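Local structure of universal stress protein (Archaeoglobus fulgidus, 3LOQ) at residues V115-A120 against E147-D152. The protein binds adenosine monophosphate and belongs to the universal stress protein A family, though its precise cellular role has not been established. Residues are numbered along the deposited sequence; the frame is centred on the assembly and turned at random.
Sequences VEIIKA and EGVLHD
I118 and V149 are the nearest CA pair of two helical segments, 6.4 Å apart, where 115-120 and 147-152 run in broadly the same direction with axes 9.5 Å apart and crossing at -41°. No hydrogen bond spans the interface; what joins the segments is van der Waals contact of I117 and I118 with the V149 side chain and the main chain at V149 and D152. V149 meets both isoleucines, one with each methyl. Its CG2, anti to the carbonyl carbon, lies 3.8 Å from I117 CG2, and the two side chains cross at about a right angle; I117 CD1 reaches the same methyl at 4.0 Å. V149 CG1, anti to the backbone N (chi1 172°), is 4.2 Å from I118 CD1. That terminal methyl of I118 also rests on the main chain of the last turn, 3.7 Å from V149 O and 3.8 Å from D152 C, with the CB of D152 bordering it at the exposed edge. I117 also touches the bound AMP and lies near P28 and V145 of its site, which places the buried, sheet-facing side of the pair, at I117, beside the nucleotide. Both helices pack on the parallel sheet of this Usp domain: I117 and V149 share I127 of strand 126-130, I117 continues to L56 of strand 52-60, and V149 to V157 of strand 157-160.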
loop_
_atom_site.group_PDB
_atom_site.type_symbol
_atom_site.label_atom_id
_atom_site.label_comp_id
_atom_site.label_asym_id
_atom_site.label_seq_id
_atom_site.Cartn_x
_atom_site.Cartn_y
_atom_site.Cartn_z
ATOM N N VAL A 115 -6.815 -13.641 6.204
ATOM C CA VAL A 115 -5.983 -14.835 6.197
ATOM C C VAL A 115 -5.687 -15.299 4.779
ATOM O O VAL A 115 -4.558 -15.630 4.452
ATOM C CB VAL A 115 -6.655 -15.984 6.963
ATOM C CG1 VAL A 115 -5.881 -17.292 6.765
ATOM C CG2 VAL A 115 -6.760 -15.629 8.435
ATOM N N GLU A 116 -6.701 -15.320 3.924
ATOM C CA GLU A 116 -6.487 -15.801 2.561
ATOM C C GLU A 116 -5.607 -14.862 1.734
ATOM O O GLU A 116 -4.831 -15.313 0.891
ATOM C CB GLU A 116 -7.814 -16.094 1.853
ATOM C CG GLU A 116 -8.650 -17.192 2.517
ATOM C CD GLU A 116 -7.883 -18.498 2.721
ATOM O OE1 GLU A 116 -6.996 -18.822 1.898
ATOM O OE2 GLU A 116 -8.171 -19.205 3.711
ATOM N N ILE A 117 -5.719 -13.560 1.981
ATOM C CA ILE A 117 -4.896 -12.613 1.260
ATOM C C ILE A 117 -3.445 -12.804 1.670
ATOM O O ILE A 117 -2.571 -12.946 0.821
ATOM C CB ILE A 117 -5.340 -11.137 1.470
ATOM C CG1 ILE A 117 -6.670 -10.869 0.731
ATOM C CG2 ILE A 117 -4.248 -10.197 0.947
ATOM C CD1 ILE A 117 -7.469 -9.649 1.209
ATOM N N ILE A 118 -3.190 -12.815 2.975
ATOM C CA ILE A 118 -1.830 -12.992 3.460
ATOM C C ILE A 118 -1.267 -14.317 2.942
ATOM O O ILE A 118 -0.126 -14.392 2.506
ATOM C CB ILE A 118 -1.772 -13.001 4.993
ATOM C CG1 ILE A 118 -2.206 -11.651 5.554
ATOM C CG2 ILE A 118 -0.351 -13.329 5.467
ATOM C CD1 ILE A 118 -1.253 -10.574 5.224
ATOM N N LYS A 119 -2.081 -15.361 2.997
ATOM C CA LYS A 119 -1.651 -16.684 2.560
ATOM C C LYS A 119 -1.144 -16.625 1.121
ATOM O O LYS A 119 -0.024 -17.072 0.828
ATOM C CB LYS A 119 -2.800 -17.687 2.702
ATOM C CG LYS A 119 -2.431 -19.129 2.423
ATOM C CD LYS A 119 -3.665 -20.027 2.524
ATOM C CE LYS A 119 -3.486 -21.368 1.800
ATOM N NZ LYS A 119 -4.807 -22.015 1.495
ATOM N N ALA A 120 -1.969 -16.053 0.243
ATOM C CA ALA A 120 -1.652 -15.888 -1.177
ATOM C C ALA A 120 -0.447 -14.995 -1.429
ATOM O O ALA A 120 0.248 -15.152 -2.432
ATOM C CB ALA A 120 -2.887 -15.322 -1.946
ATOM N N GLU A 147 -6.762 -3.173 7.198
ATOM C CA GLU A 147 -5.967 -3.132 8.428
ATOM C C GLU A 147 -5.423 -4.508 8.823
ATOM O O GLU A 147 -4.275 -4.628 9.248
ATOM C CB GLU A 147 -6.739 -2.488 9.583
ATOM C CG GLU A 147 -6.819 -0.965 9.475
ATOM C CD GLU A 147 -5.454 -0.276 9.527
ATOM O OE1 GLU A 147 -4.718 -0.499 10.521
ATOM O OE2 GLU A 147 -5.127 0.500 8.583
ATOM N N GLY A 148 -6.244 -5.544 8.678
ATOM C CA GLY A 148 -5.799 -6.905 8.934
ATOM C C GLY A 148 -4.583 -7.254 8.080
ATOM O O GLY A 148 -3.573 -7.715 8.599
ATOM N N VAL A 149 -4.687 -7.038 6.770
ATOM C CA VAL A 149 -3.591 -7.308 5.845
ATOM C C VAL A 149 -2.360 -6.484 6.224
ATOM O O VAL A 149 -1.248 -7.009 6.286
ATOM C CB VAL A 149 -3.997 -7.008 4.367
ATOM C CG1 VAL A 149 -2.788 -7.108 3.402
ATOM C CG2 VAL A 149 -5.077 -7.949 3.933
ATOM N N LEU A 150 -2.571 -5.200 6.499
ATOM C CA LEU A 150 -1.477 -4.304 6.841
ATOM C C LEU A 150 -0.784 -4.787 8.092
ATOM O O LEU A 150 0.426 -4.639 8.247
ATOM C CB LEU A 150 -1.994 -2.887 7.073
ATOM C CG LEU A 150 -2.093 -2.020 5.823
ATOM C CD1 LEU A 150 -3.091 -0.881 6.030
ATOM C CD2 LEU A 150 -0.721 -1.487 5.442
ATOM N N HIS A 151 -1.557 -5.363 8.998
ATOM C CA HIS A 151 -0.983 -5.808 10.257
ATOM C C HIS A 151 -0.092 -7.048 10.097
ATOM O O HIS A 151 0.959 -7.135 10.715
ATOM C CB HIS A 151 -2.070 -6.095 11.293
ATOM C CG HIS A 151 -1.527 -6.265 12.671
ATOM N ND1 HIS A 151 -1.454 -7.496 13.291
ATOM C CD2 HIS A 151 -0.978 -5.375 13.529
ATOM C CE1 HIS A 151 -0.915 -7.346 14.491
ATOM N NE2 HIS A 151 -0.617 -6.068 14.659
ATOM N N ASP A 152 -0.487 -8.015 9.277
ATOM C CA ASP A 152 0.294 -9.258 9.269
ATOM C C ASP A 152 1.120 -9.498 8.016
ATOM O O ASP A 152 1.875 -10.450 7.969
ATOM C CB ASP A 152 -0.605 -10.471 9.523
ATOM C CG ASP A 152 -1.497 -10.285 10.728
ATOM O OD1 ASP A 152 -0.954 -9.912 11.794
ATOM O OD2 ASP A 152 -2.731 -10.498 10.601
#